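Local coordinates for protein putative exotoxin (superantigen) (Streptococcus pyogenes, PDB 1TY0) that probably acts as a secreted superantigen toxin that binds zinc and uses one common surface both to engage T-cell receptors and to dimerize, at residues L14-E19 with S181-I186; K8-Q13 with Y175-S180; Y18-V23 with G74-F79. All coordinates share one frame; numbering follows the deposited sequence.

In the fold
All three contacts follow the N-terminal helix 5-18 and its exit. Contact 2 comes first, where 8-13 meets the loop after strand 168-173; contact 1 uses the last turn, against helix 183-187, its segments alternating with those of contact 2; contact 3, nested inside the loop closed by contact 2, leads into strand 23-26 and shares Y18 and E19 with contact 1. Centres lie about 8 Å (1 and 2), about 9 Å (1 and 3) and about 17 Å (2 and 3) apart. Contacts 1 and 2 tie the helix to the beta-grasp half; contact 3 stays within the OB-fold. Contacts 1 and 3 touch the second subunit, contact 2 through Q13 alone, so this seam borders the dimer interface.

Contact 1 (L14-E19 with S181-I186); sequences LNYAYE and STRSDI
R183, on the first turn of helix 183-187, reaches across to the C-terminal end of helix 5-18 and binds the carbonyl groups there, a helix-to-helix joint between the OB-fold and beta-grasp halves of the superantigen fold. Its chain runs extended from CG to NE, past A17, with CG 3.9 Å from A17 CB. At the far end NH2 donates to Y16 O at 2.8 Å and NE donates to A17 O at 2.9 Å. Both N-H...O angles are well short of straight, 137° in the bond to Y16 O, and both oxygens sit tilted out of the guanidinium plane. Two consecutive carbonyls at a helix end thus share one arginine, whose positive charge probably suits the negative end of the helix dipole.

The ring of Y16 lies over one face of the guanidinium, and together with the two bonds probably holds its rotation. With CG anti to the backbone N (chi1 158°), the ring is brought to that face and stacks on it at 21° between planes, an off-centre cation-pi contact with R183 CZ 4.2 Å from the ring centroid. NH1 is taken up by E19 O of the second subunit, and R183 of that subunit returns the bond, so the arginine works in the dimer as well.

Behind the arginine the contact turns apolar. I186 pushes CD1 against A17 CB at 3.7 Å and towards L14 CD2, while its other branch, CG2, meets the Y18 ring obliquely; the Y18 hydroxyl is hydrogen-bonded to Y190 and K189. T182 is the N-cap of the arginine's helix and forms a capping box with D185: D185 N donates to T182 OG1, and T182 N donates back to D185 OD2 over 3.1 Å.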
ATOM      1  N   LEU A  14       3.480 -13.637  -4.698  1.00 13.41           N
ATOM      2  CA  LEU A  14       4.159 -13.091  -3.532  1.00 14.45           C
ATOM      3  C   LEU A  14       4.682 -11.687  -3.787  1.00 15.23           C
ATOM      4  O   LEU A  14       4.596 -10.816  -2.916  1.00 14.05           O
ATOM      5  CB  LEU A  14       5.307 -14.011  -3.118  1.00 15.19           C
ATOM      6  CG  LEU A  14       4.835 -15.309  -2.464  1.00 11.99           C
ATOM      7  CD1 LEU A  14       5.957 -16.336  -2.419  1.00 13.02           C
ATOM      8  CD2 LEU A  14       4.326 -14.985  -1.068  1.00 13.22           C
ATOM      9  N   ASN A  15       5.215 -11.463  -4.984  1.00 13.51           N
ATOM     10  CA  ASN A  15       5.749 -10.156  -5.323  1.00 16.60           C
ATOM     11  C   ASN A  15       4.627  -9.131  -5.258  1.00 17.47           C
ATOM     12  O   ASN A  15       4.798  -8.042  -4.710  1.00 20.16           O
ATOM     13  CB  ASN A  15       6.381 -10.179  -6.716  1.00 18.30           C
ATOM     14  CG  ASN A  15       7.275  -8.984  -6.957  1.00 23.03           C
ATOM     15  OD1 ASN A  15       6.830  -7.950  -7.453  1.00 28.76           O
ATOM     16  ND2 ASN A  15       8.541  -9.109  -6.576  1.00 23.33           N
ATOM     17  N   TYR A  16       3.469  -9.490  -5.799  1.00 18.25           N
ATOM     18  CA  TYR A  16       2.330  -8.587  -5.763  1.00 18.53           C
ATOM     19  C   TYR A  16       1.825  -8.357  -4.341  1.00 17.09           C
ATOM     20  O   TYR A  16       1.574  -7.223  -3.942  1.00 15.97           O
ATOM     21  CB  TYR A  16       1.170  -9.128  -6.595  1.00 21.65           C
ATOM     22  CG  TYR A  16      -0.153  -8.528  -6.175  1.00 25.30           C
ATOM     23  CD1 TYR A  16      -0.389  -7.158  -6.296  1.00 26.27           C
ATOM     24  CD2 TYR A  16      -1.149  -9.319  -5.603  1.00 27.18           C
ATOM     25  CE1 TYR A  16      -1.585  -6.592  -5.857  1.00 29.96           C
ATOM     26  CE2 TYR A  16      -2.345  -8.763  -5.160  1.00 30.00           C
ATOM     27  CZ  TYR A  16      -2.556  -7.400  -5.290  1.00 31.26           C
ATOM     28  OH  TYR A  16      -3.736  -6.845  -4.850  1.00 35.06           O
ATOM     29  N   ALA A  17       1.661  -9.441  -3.590  1.00 15.35           N
ATOM     30  CA  ALA A  17       1.153  -9.349  -2.227  1.00 15.40           C
ATOM     31  C   ALA A  17       1.975  -8.433  -1.330  1.00 14.66           C
ATOM     32  O   ALA A  17       1.418  -7.609  -0.605  1.00 14.09           O
ATOM     33  CB  ALA A  17       1.070 -10.746  -1.603  1.00 12.98           C
ATOM     34  N   TYR A  18       3.298  -8.560  -1.390  1.00 14.14           N
ATOM     35  CA  TYR A  18       4.166  -7.754  -0.542  1.00 13.97           C
ATOM     36  C   TYR A  18       4.599  -6.380  -1.071  1.00 15.04           C
ATOM     37  O   TYR A  18       5.284  -5.639  -0.374  1.00 15.15           O
ATOM     38  CB  TYR A  18       5.379  -8.596  -0.125  1.00 12.68           C
ATOM     39  CG  TYR A  18       5.037  -9.608   0.956  1.00 11.89           C
ATOM     40  CD1 TYR A  18       4.989  -9.232   2.296  1.00 11.40           C
ATOM     41  CD2 TYR A  18       4.724 -10.932   0.634  1.00 12.88           C
ATOM     42  CE1 TYR A  18       4.639 -10.144   3.298  1.00 12.18           C
ATOM     43  CE2 TYR A  18       4.368 -11.856   1.630  1.00 10.67           C
ATOM     44  CZ  TYR A  18       4.329 -11.451   2.959  1.00 12.52           C
ATOM     45  OH  TYR A  18       3.988 -12.351   3.948  1.00 11.84           O
ATOM     46  N   GLU A  19       4.217  -6.044  -2.301  1.00 14.77           N
ATOM     47  CA  GLU A  19       4.530  -4.720  -2.857  1.00 14.71           C
ATOM     48  C   GLU A  19       3.353  -3.879  -2.385  1.00 13.43           C
ATOM     49  O   GLU A  19       2.438  -3.585  -3.147  1.00 15.67           O
ATOM     50  CB  GLU A  19       4.567  -4.767  -4.386  1.00 20.11           C
ATOM     51  CG  GLU A  19       5.906  -5.208  -4.959  1.00 26.69           C
ATOM     52  CD  GLU A  19       6.962  -4.126  -4.851  1.00 31.03           C
ATOM     53  OE1 GLU A  19       6.786  -3.057  -5.480  1.00 34.10           O
ATOM     54  OE2 GLU A  19       7.964  -4.337  -4.137  1.00 35.02           O
ATOM     55  N   SER A 181      -3.176 -17.682  -4.514  1.00 17.08           N
ATOM     56  CA  SER A 181      -3.208 -16.962  -3.242  1.00 17.06           C
ATOM     57  C   SER A 181      -3.471 -15.456  -3.312  1.00 15.81           C
ATOM     58  O   SER A 181      -2.813 -14.736  -4.064  1.00 16.72           O
ATOM     59  CB  SER A 181      -1.896 -17.185  -2.484  1.00 14.60           C
ATOM     60  OG  SER A 181      -1.678 -18.557  -2.216  1.00 14.26           O
ATOM     61  N   THR A 182      -4.428 -15.001  -2.504  1.00 16.05           N
ATOM     62  CA  THR A 182      -4.782 -13.583  -2.398  1.00 15.49           C
ATOM     63  C   THR A 182      -3.984 -13.030  -1.219  1.00 14.55           C
ATOM     64  O   THR A 182      -3.360 -13.794  -0.488  1.00 12.80           O
ATOM     65  CB  THR A 182      -6.273 -13.382  -2.057  1.00 14.17           C
ATOM     66  OG1 THR A 182      -6.556 -13.963  -0.777  1.00 14.74           O
ATOM     67  CG2 THR A 182      -7.157 -14.025  -3.109  1.00 16.73           C
ATOM     68  N   ARG A 183      -4.011 -11.715  -1.017  1.00 12.93           N
ATOM     69  CA  ARG A 183      -3.287 -11.142   0.110  1.00 13.02           C
ATOM     70  C   ARG A 183      -3.856 -11.694   1.410  1.00 11.50           C
ATOM     71  O   ARG A 183      -3.113 -11.977   2.346  1.00 12.42           O
ATOM     72  CB  ARG A 183      -3.366  -9.614   0.095  1.00 14.54           C
ATOM     73  CG  ARG A 183      -2.247  -8.981  -0.711  1.00 16.76           C
ATOM     74  CD  ARG A 183      -2.397  -7.469  -0.823  1.00 16.87           C
ATOM     75  NE  ARG A 183      -1.261  -6.900  -1.540  1.00 19.07           N
ATOM     76  CZ  ARG A 183      -1.287  -5.747  -2.201  1.00 21.69           C
ATOM     77  NH1 ARG A 183      -2.398  -5.022  -2.246  1.00 19.87           N
ATOM     78  NH2 ARG A 183      -0.195  -5.318  -2.820  1.00 22.95           N
ATOM     79  N   SER A 184      -5.175 -11.856   1.459  1.00 12.09           N
ATOM     80  CA  SER A 184      -5.817 -12.403   2.647  1.00 12.72           C
ATOM     81  C   SER A 184      -5.247 -13.786   2.948  1.00 12.05           C
ATOM     82  O   SER A 184      -4.904 -14.085   4.091  1.00 12.22           O
ATOM     83  CB  SER A 184      -7.326 -12.516   2.442  1.00 13.39           C
ATOM     84  OG  SER A 184      -7.946 -13.068   3.589  1.00 15.79           O
ATOM     85  N   ASP A 185      -5.153 -14.630   1.922  1.00 12.83           N
ATOM     86  CA  ASP A 185      -4.620 -15.983   2.106  1.00 10.78           C
ATOM     87  C   ASP A 185      -3.197 -15.963   2.651  1.00 11.97           C
ATOM     88  O   ASP A 185      -2.874 -16.700   3.585  1.00 11.32           O
ATOM     89  CB  ASP A 185      -4.598 -16.763   0.786  1.00 12.68           C
ATOM     90  CG  ASP A 185      -5.979 -17.026   0.227  1.00 13.12           C
ATOM     91  OD1 ASP A 185      -6.929 -17.208   1.016  1.00 14.39           O
ATOM     92  OD2 ASP A 185      -6.101 -17.075  -1.012  1.00 13.91           O
ATOM     93  N   ILE A 186      -2.355 -15.118   2.059  1.00 10.37           N
ATOM     94  CA  ILE A 186      -0.948 -15.023   2.443  1.00 11.53           C
ATOM     95  C   ILE A 186      -0.702 -14.363   3.794  1.00 10.71           C
ATOM     96  O   ILE A 186       0.220 -14.742   4.519  1.00 12.19           O
ATOM     97  CB  ILE A 186      -0.140 -14.271   1.353  1.00 11.83           C
ATOM     98  CG1 ILE A 186      -0.153 -15.085   0.053  1.00 10.82           C
ATOM     99  CG2 ILE A 186       1.303 -14.059   1.803  1.00 13.34           C
ATOM    100  CD1 ILE A 186       0.314 -14.320  -1.165  1.00 13.68           C
TER

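Contact 2 (K8-Q13 with Y175-S180); sequences KDVKLQ and YDATSS
The flank of the N-terminal helix 5-18 rests in a curved cradle formed by the loop between strand 168-173 and helix 183-187, with the two methyls of V10 lying against the loop backbone. Both work on the same carbonyl: CG1 lies 3.2 Å from A177 O, and CG2 lies 3.6 Å from that same oxygen while also approaching T178 CA. The CG1 methyl stands anti to the backbone N (chi1 169°), which leaves CG2 beside that N and spreads the two branches over the loop. A177 CB is a more distant neighbour of CG1.

At one end of the cradle K11 lays its aliphatic part beside Y175. K11 CG comes to the ring edge, near its plane, 3.9 Å from Y175 CE2. The lysine chain bends at chi3 (81°), and its NZ is bonded to Y155 O, S153 OG and D150 O, so the charged end is spent on another loop while the methylenes pack here. Y175 OH in turn bonds to I148 O, and its ring meets Y149 edge-to-face, which probably steadies the ring that K11 leans on.

The other end is more exposed. D9 CB touches S179 CB at 3.6 Å, and Q13 CG rests against two successive carbonyls, 3.4 Å from T178 O and 3.3 Å from S179 O. An ST turn shapes this part of the loop: S180 N donates to T178 OG1 at 3.1 Å. Further back, D176 forms salt bridges with R139 of helix 131-146 and with K189, tying the loop to its own domain. No hydrogen bond crosses between 8-13 and 175-180; this is side-chain packing of a helix on a loop, joining the N-terminal helix to the beta-grasp domain of the two-domain superantigen fold.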
ATOM      1  N   LYS A   8       7.320 -19.978 -10.633  1.00 21.17           N
ATOM      2  CA  LYS A   8       7.309 -18.621 -11.167  1.00 21.11           C
ATOM      3  C   LYS A   8       5.992 -17.926 -10.816  1.00 21.41           C
ATOM      4  O   LYS A   8       5.985 -16.764 -10.408  1.00 21.27           O
ATOM      5  CB  LYS A   8       7.499 -18.635 -12.686  1.00 24.41           C
ATOM      6  CG  LYS A   8       8.894 -19.049 -13.128  1.00 27.26           C
ATOM      7  CD  LYS A   8       9.046 -18.942 -14.639  1.00 31.22           C
ATOM      8  CE  LYS A   8      10.474 -19.238 -15.076  1.00 32.44           C
ATOM      9  NZ  LYS A   8      10.899 -20.603 -14.669  1.00 34.17           N
ATOM     10  N   ASP A   9       4.883 -18.643 -10.980  1.00 19.58           N
ATOM     11  CA  ASP A   9       3.568 -18.093 -10.670  1.00 20.73           C
ATOM     12  C   ASP A   9       3.439 -17.827  -9.174  1.00 18.11           C
ATOM     13  O   ASP A   9       2.799 -16.863  -8.761  1.00 18.24           O
ATOM     14  CB  ASP A   9       2.463 -19.052 -11.122  1.00 23.22           C
ATOM     15  CG  ASP A   9       2.489 -19.306 -12.613  1.00 27.06           C
ATOM     16  OD1 ASP A   9       2.651 -18.333 -13.378  1.00 27.07           O
ATOM     17  OD2 ASP A   9       2.335 -20.476 -13.022  1.00 29.67           O
ATOM     18  N   VAL A  10       4.046 -18.693  -8.369  1.00 17.53           N
ATOM     19  CA  VAL A  10       4.020 -18.544  -6.918  1.00 16.48           C
ATOM     20  C   VAL A  10       4.764 -17.261  -6.552  1.00 17.22           C
ATOM     21  O   VAL A  10       4.300 -16.468  -5.730  1.00 16.45           O
ATOM     22  CB  VAL A  10       4.704 -19.752  -6.230  1.00 16.88           C
ATOM     23  CG1 VAL A  10       4.912 -19.474  -4.748  1.00 17.84           C
ATOM     24  CG2 VAL A  10       3.848 -21.003  -6.422  1.00 17.20           C
ATOM     25  N   LYS A  11       5.915 -17.056  -7.180  1.00 16.55           N
ATOM     26  CA  LYS A  11       6.711 -15.868  -6.915  1.00 17.15           C
ATOM     27  C   LYS A  11       5.949 -14.618  -7.345  1.00 18.29           C
ATOM     28  O   LYS A  11       6.012 -13.584  -6.684  1.00 16.44           O
ATOM     29  CB  LYS A  11       8.060 -15.973  -7.638  1.00 18.78           C
ATOM     30  CG  LYS A  11       8.909 -17.124  -7.108  1.00 21.94           C
ATOM     31  CD  LYS A  11      10.092 -17.462  -8.006  1.00 24.15           C
ATOM     32  CE  LYS A  11      11.266 -16.531  -7.779  1.00 23.45           C
ATOM     33  NZ  LYS A  11      12.478 -17.037  -8.488  1.00 19.46           N
ATOM     34  N   LEU A  12       5.208 -14.719  -8.441  1.00 17.13           N
ATOM     35  CA  LEU A  12       4.434 -13.579  -8.916  1.00 18.27           C
ATOM     36  C   LEU A  12       3.372 -13.168  -7.900  1.00 17.28           C
ATOM     37  O   LEU A  12       3.176 -11.981  -7.655  1.00 17.74           O
ATOM     38  CB  LEU A  12       3.787 -13.905 -10.262  1.00 22.40           C
ATOM     39  CG  LEU A  12       4.788 -13.987 -11.418  1.00 24.94           C
ATOM     40  CD1 LEU A  12       4.072 -14.347 -12.713  1.00 27.06           C
ATOM     41  CD2 LEU A  12       5.495 -12.645 -11.562  1.00 27.15           C
ATOM     42  N   GLN A  13       2.688 -14.146  -7.307  1.00 16.62           N
ATOM     43  CA  GLN A  13       1.665 -13.843  -6.309  1.00 16.04           C
ATOM     44  C   GLN A  13       2.286 -13.189  -5.072  1.00 14.44           C
ATOM     45  O   GLN A  13       1.693 -12.299  -4.467  1.00 14.50           O
ATOM     46  CB  GLN A  13       0.924 -15.115  -5.881  1.00 18.78           C
ATOM     47  CG  GLN A  13       0.003 -15.691  -6.942  1.00 21.28           C
ATOM     48  CD  GLN A  13      -1.041 -14.696  -7.406  1.00 20.36           C
ATOM     49  OE1 GLN A  13      -1.951 -14.333  -6.662  1.00 24.69           O
ATOM     50  NE2 GLN A  13      -0.908 -14.243  -8.644  1.00 22.07           N
ATOM     51  N   TYR A 175       8.419 -18.564   0.566  1.00 14.48           N
ATOM     52  CA  TYR A 175       7.688 -18.814  -0.669  1.00 13.75           C
ATOM     53  C   TYR A 175       6.368 -19.487  -0.314  1.00 15.00           C
ATOM     54  O   TYR A 175       5.975 -20.485  -0.918  1.00 15.74           O
ATOM     55  CB  TYR A 175       8.543 -19.691  -1.589  1.00 13.61           C
ATOM     56  CG  TYR A 175       9.757 -18.952  -2.115  1.00 13.90           C
ATOM     57  CD1 TYR A 175      10.943 -18.897  -1.376  1.00 17.08           C
ATOM     58  CD2 TYR A 175       9.693 -18.239  -3.306  1.00 15.55           C
ATOM     59  CE1 TYR A 175      12.033 -18.137  -1.817  1.00 14.87           C
ATOM     60  CE2 TYR A 175      10.775 -17.482  -3.759  1.00 14.04           C
ATOM     61  CZ  TYR A 175      11.937 -17.432  -3.012  1.00 14.36           C
ATOM     62  OH  TYR A 175      12.993 -16.664  -3.461  1.00 14.69           O
ATOM     63  N   ASP A 176       5.686 -18.905   0.669  1.00 14.18           N
ATOM     64  CA  ASP A 176       4.421 -19.426   1.169  1.00 14.18           C
ATOM     65  C   ASP A 176       3.163 -18.973   0.432  1.00 15.02           C
ATOM     66  O   ASP A 176       2.362 -18.197   0.963  1.00 14.86           O
ATOM     67  CB  ASP A 176       4.300 -19.109   2.666  1.00 15.33           C
ATOM     68  CG  ASP A 176       4.396 -17.618   2.970  1.00 16.21           C
ATOM     69  OD1 ASP A 176       5.139 -16.901   2.268  1.00 15.35           O
ATOM     70  OD2 ASP A 176       3.733 -17.171   3.932  1.00 16.01           O
ATOM     71  N   ALA A 177       2.983 -19.470  -0.789  1.00 14.08           N
ATOM     72  CA  ALA A 177       1.801 -19.138  -1.574  1.00 13.95           C
ATOM     73  C   ALA A 177       1.630 -20.091  -2.745  1.00 14.52           C
ATOM     74  O   ALA A 177       2.543 -20.845  -3.083  1.00 14.14           O
ATOM     75  CB  ALA A 177       1.894 -17.705  -2.096  1.00 15.28           C
ATOM     76  N   THR A 178       0.441 -20.063  -3.342  1.00 13.70           N
ATOM     77  CA  THR A 178       0.145 -20.858  -4.526  1.00 14.56           C
ATOM     78  C   THR A 178      -0.119 -19.793  -5.586  1.00 15.78           C
ATOM     79  O   THR A 178      -0.181 -18.606  -5.269  1.00 16.08           O
ATOM     80  CB  THR A 178      -1.131 -21.724  -4.373  1.00 14.05           C
ATOM     81  OG1 THR A 178      -2.287 -20.879  -4.375  1.00 14.31           O
ATOM     82  CG2 THR A 178      -1.088 -22.513  -3.076  1.00 13.87           C
ATOM     83  N   SER A 179      -0.277 -20.205  -6.835  1.00 16.59           N
ATOM     84  CA  SER A 179      -0.522 -19.253  -7.907  1.00 18.49           C
ATOM     85  C   SER A 179      -1.881 -18.569  -7.783  1.00 19.11           C
ATOM     86  O   SER A 179      -2.168 -17.622  -8.513  1.00 21.66           O
ATOM     87  CB  SER A 179      -0.426 -19.960  -9.261  1.00 18.21           C
ATOM     88  OG  SER A 179      -1.422 -20.963  -9.377  1.00 18.74           O
ATOM     89  N   SER A 180      -2.708 -19.047  -6.853  1.00 18.17           N
ATOM     90  CA  SER A 180      -4.049 -18.502  -6.639  1.00 18.85           C
ATOM     91  C   SER A 180      -4.200 -17.672  -5.362  1.00 18.59           C
ATOM     92  O   SER A 180      -5.232 -17.041  -5.150  1.00 18.65           O
ATOM     93  CB  SER A 180      -5.075 -19.643  -6.583  1.00 19.50           C
ATOM     94  OG  SER A 180      -5.170 -20.338  -7.815  1.00 24.24           O
TER

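Contact 3 (Y18-V23 with G74-F79); sequences YEIIPV and GLPYIF
V23 and G74 pair their backbones as an antiparallel hydrogen-bonded pair, where strand 23-26 starts and strand 69-74 ends in the OB-fold sheet. V23 N donates to G74 O at 2.8 Å, and G74 N returns a bond to V23 O at 3.0 Å; both are fairly straight, with N-H...O angles of 162° and 159°.

The remaining contacts are apolar and gather round L75 and P76. L75 divides its methyls between two partners: CD2 lies 3.7 Å from P22 CB, and CD1 lies 3.8 Å from Y18 CE1, where the leucine crosses the tyrosine at about a right angle. I20 is extended, with CG1 anti to the backbone N (chi1 -180°), and its CD1 reaches end-on to P76 CG at a tight 3.3 Å. V23 and P76 slide past each other in opposite directions, with V23 CG2 4.1 Å from P76 CD.

Beyond the pair, L75 N is bonded to Q132 OE1, and P76 also packs on I21 of the second subunit. The chemistry thus divides in two: the hydrogen bonds fix the register at V23 and G74, and the fit of carbon on carbon closes the rest of the contact.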
ATOM      1  N   TYR A  18       3.298  -8.560  -1.390  1.00 14.14           N
ATOM      2  CA  TYR A  18       4.166  -7.754  -0.542  1.00 13.97           C
ATOM      3  C   TYR A  18       4.599  -6.380  -1.071  1.00 15.04           C
ATOM      4  O   TYR A  18       5.284  -5.639  -0.374  1.00 15.15           O
ATOM      5  CB  TYR A  18       5.379  -8.596  -0.125  1.00 12.68           C
ATOM      6  CG  TYR A  18       5.037  -9.608   0.956  1.00 11.89           C
ATOM      7  CD1 TYR A  18       4.989  -9.232   2.296  1.00 11.40           C
ATOM      8  CD2 TYR A  18       4.724 -10.932   0.634  1.00 12.88           C
ATOM      9  CE1 TYR A  18       4.639 -10.144   3.298  1.00 12.18           C
ATOM     10  CE2 TYR A  18       4.368 -11.856   1.630  1.00 10.67           C
ATOM     11  CZ  TYR A  18       4.329 -11.451   2.959  1.00 12.52           C
ATOM     12  OH  TYR A  18       3.988 -12.351   3.948  1.00 11.84           O
ATOM     13  N   GLU A  19       4.217  -6.044  -2.301  1.00 14.77           N
ATOM     14  CA  GLU A  19       4.530  -4.720  -2.857  1.00 14.71           C
ATOM     15  C   GLU A  19       3.353  -3.879  -2.385  1.00 13.43           C
ATOM     16  O   GLU A  19       2.438  -3.585  -3.147  1.00 15.67           O
ATOM     17  CB  GLU A  19       4.567  -4.767  -4.386  1.00 20.11           C
ATOM     18  CG  GLU A  19       5.906  -5.208  -4.959  1.00 26.69           C
ATOM     19  CD  GLU A  19       6.962  -4.126  -4.851  1.00 31.03           C
ATOM     20  OE1 GLU A  19       6.786  -3.057  -5.480  1.00 34.10           O
ATOM     21  OE2 GLU A  19       7.964  -4.337  -4.137  1.00 35.02           O
ATOM     22  N   ILE A  20       3.391  -3.497  -1.116  1.00 13.82           N
ATOM     23  CA  ILE A  20       2.294  -2.766  -0.508  1.00 14.77           C
ATOM     24  C   ILE A  20       2.758  -1.808   0.588  1.00 12.94           C
ATOM     25  O   ILE A  20       3.864  -1.930   1.110  1.00 14.04           O
ATOM     26  CB  ILE A  20       1.306  -3.787   0.096  1.00 16.19           C
ATOM     27  CG1 ILE A  20       0.114  -3.092   0.749  1.00 20.33           C
ATOM     28  CG2 ILE A  20       2.034  -4.647   1.112  1.00 19.06           C
ATOM     29  CD1 ILE A  20      -0.911  -4.074   1.274  1.00 24.53           C
ATOM     30  N   ILE A  21       1.902  -0.848   0.920  1.00 12.11           N
ATOM     31  CA  ILE A  21       2.185   0.128   1.968  1.00 11.50           C
ATOM     32  C   ILE A  21       1.482  -0.381   3.224  1.00 10.00           C
ATOM     33  O   ILE A  21       0.278  -0.619   3.209  1.00 12.81           O
ATOM     34  CB  ILE A  21       1.614   1.517   1.603  1.00 12.67           C
ATOM     35  CG1 ILE A  21       2.448   2.134   0.475  1.00 16.55           C
ATOM     36  CG2 ILE A  21       1.604   2.429   2.830  1.00 15.00           C
ATOM     37  CD1 ILE A  21       3.848   2.489   0.889  1.00 19.15           C
ATOM     38  N   PRO A  22       2.223  -0.541   4.332  1.00 10.09           N
ATOM     39  CA  PRO A  22       1.600  -1.036   5.563  1.00 10.42           C
ATOM     40  C   PRO A  22       0.825  -0.016   6.379  1.00 10.95           C
ATOM     41  O   PRO A  22       1.013   1.192   6.234  1.00 11.93           O
ATOM     42  CB  PRO A  22       2.788  -1.578   6.349  1.00 11.36           C
ATOM     43  CG  PRO A  22       3.873  -0.601   5.990  1.00 14.59           C
ATOM     44  CD  PRO A  22       3.683  -0.415   4.493  1.00 10.95           C
ATOM     45  N   VAL A  23      -0.054  -0.531   7.232  1.00 10.10           N
ATOM     46  CA  VAL A  23      -0.825   0.292   8.156  1.00  9.08           C
ATOM     47  C   VAL A  23       0.155   0.406   9.316  1.00  8.84           C
ATOM     48  O   VAL A  23       0.434  -0.581   9.997  1.00  8.83           O
ATOM     49  CB  VAL A  23      -2.099  -0.429   8.618  1.00  8.04           C
ATOM     50  CG1 VAL A  23      -2.779   0.385   9.712  1.00  9.88           C
ATOM     51  CG2 VAL A  23      -3.041  -0.619   7.440  1.00 10.24           C
ATOM     52  N   GLY A  74       0.522  -3.535  10.401  1.00  9.04           N
ATOM     53  CA  GLY A  74      -0.122  -4.643   9.725  1.00  9.75           C
ATOM     54  C   GLY A  74      -0.309  -4.390   8.250  1.00  7.88           C
ATOM     55  O   GLY A  74      -0.400  -3.240   7.809  1.00  9.45           O
ATOM     56  N   LEU A  75      -0.368  -5.471   7.481  1.00  7.23           N
ATOM     57  CA  LEU A  75      -0.549  -5.344   6.041  1.00  7.90           C
ATOM     58  C   LEU A  75      -2.029  -5.481   5.722  1.00  6.78           C
ATOM     59  O   LEU A  75      -2.658  -6.485   6.073  1.00  8.89           O
ATOM     60  CB  LEU A  75       0.274  -6.419   5.320  1.00  9.62           C
ATOM     61  CG  LEU A  75       1.731  -6.505   5.794  1.00  7.57           C
ATOM     62  CD1 LEU A  75       2.488  -7.559   4.979  1.00 10.26           C
ATOM     63  CD2 LEU A  75       2.399  -5.144   5.655  1.00  8.59           C
ATOM     64  N   PRO A  76      -2.621  -4.463   5.069  1.00  7.50           N
ATOM     65  CA  PRO A  76      -4.049  -4.527   4.732  1.00  7.96           C
ATOM     66  C   PRO A  76      -4.326  -5.622   3.709  1.00  9.29           C
ATOM     67  O   PRO A  76      -3.586  -5.763   2.738  1.00 10.15           O
ATOM     68  CB  PRO A  76      -4.331  -3.132   4.181  1.00  8.85           C
ATOM     69  CG  PRO A  76      -3.042  -2.800   3.474  1.00  8.19           C
ATOM     70  CD  PRO A  76      -1.997  -3.254   4.494  1.00  9.52           C
ATOM     71  N   TYR A  77      -5.389  -6.396   3.922  1.00 10.14           N
ATOM     72  CA  TYR A  77      -5.710  -7.478   2.996  1.00  9.83           C
ATOM     73  C   TYR A  77      -6.962  -7.212   2.161  1.00 11.78           C
ATOM     74  O   TYR A  77      -7.249  -7.931   1.197  1.00 12.71           O
ATOM     75  CB  TYR A  77      -5.844  -8.803   3.763  1.00 10.60           C
ATOM     76  CG  TYR A  77      -6.928  -8.829   4.820  1.00  9.67           C
ATOM     77  CD1 TYR A  77      -8.252  -9.117   4.485  1.00 11.33           C
ATOM     78  CD2 TYR A  77      -6.629  -8.572   6.154  1.00 10.05           C
ATOM     79  CE1 TYR A  77      -9.251  -9.151   5.460  1.00 12.57           C
ATOM     80  CE2 TYR A  77      -7.621  -8.600   7.138  1.00 12.36           C
ATOM     81  CZ  TYR A  77      -8.928  -8.890   6.784  1.00 13.84           C
ATOM     82  OH  TYR A  77      -9.909  -8.915   7.753  1.00 11.68           O
ATOM     83  N   ILE A  78      -7.701  -6.176   2.526  1.00 11.94           N
ATOM     84  CA  ILE A  78      -8.908  -5.820   1.795  1.00 11.32           C
ATOM     85  C   ILE A  78      -9.279  -4.382   2.114  1.00  9.89           C
ATOM     86  O   ILE A  78      -8.957  -3.884   3.192  1.00  8.63           O
ATOM     87  CB  ILE A  78     -10.089  -6.744   2.178  1.00 12.78           C
ATOM     88  CG1 ILE A  78     -11.235  -6.571   1.184  1.00 15.13           C
ATOM     89  CG2 ILE A  78     -10.582  -6.428   3.584  1.00 14.57           C
ATOM     90  CD1 ILE A  78     -10.945  -7.142  -0.185  1.00 20.83           C
ATOM     91  N   PHE A  79      -9.934  -3.718   1.165  1.00 10.90           N
ATOM     92  CA  PHE A  79     -10.385  -2.342   1.351  1.00 10.89           C
ATOM     93  C   PHE A  79     -11.897  -2.310   1.178  1.00 11.39           C
ATOM     94  O   PHE A  79     -12.463  -3.091   0.403  1.00 11.89           O
ATOM     95  CB  PHE A  79      -9.754  -1.399   0.314  1.00 12.69           C
ATOM     96  CG  PHE A  79      -8.259  -1.306   0.400  1.00 14.46           C
ATOM     97  CD1 PHE A  79      -7.636  -0.940   1.588  1.00 17.08           C
ATOM     98  CD2 PHE A  79      -7.474  -1.570  -0.715  1.00 18.76           C
ATOM     99  CE1 PHE A  79      -6.249  -0.838   1.662  1.00 16.32           C
ATOM    100  CE2 PHE A  79      -6.083  -1.470  -0.651  1.00 20.09           C
ATOM    101  CZ  PHE A  79      -5.473  -1.104   0.542  1.00 19.16           C
TER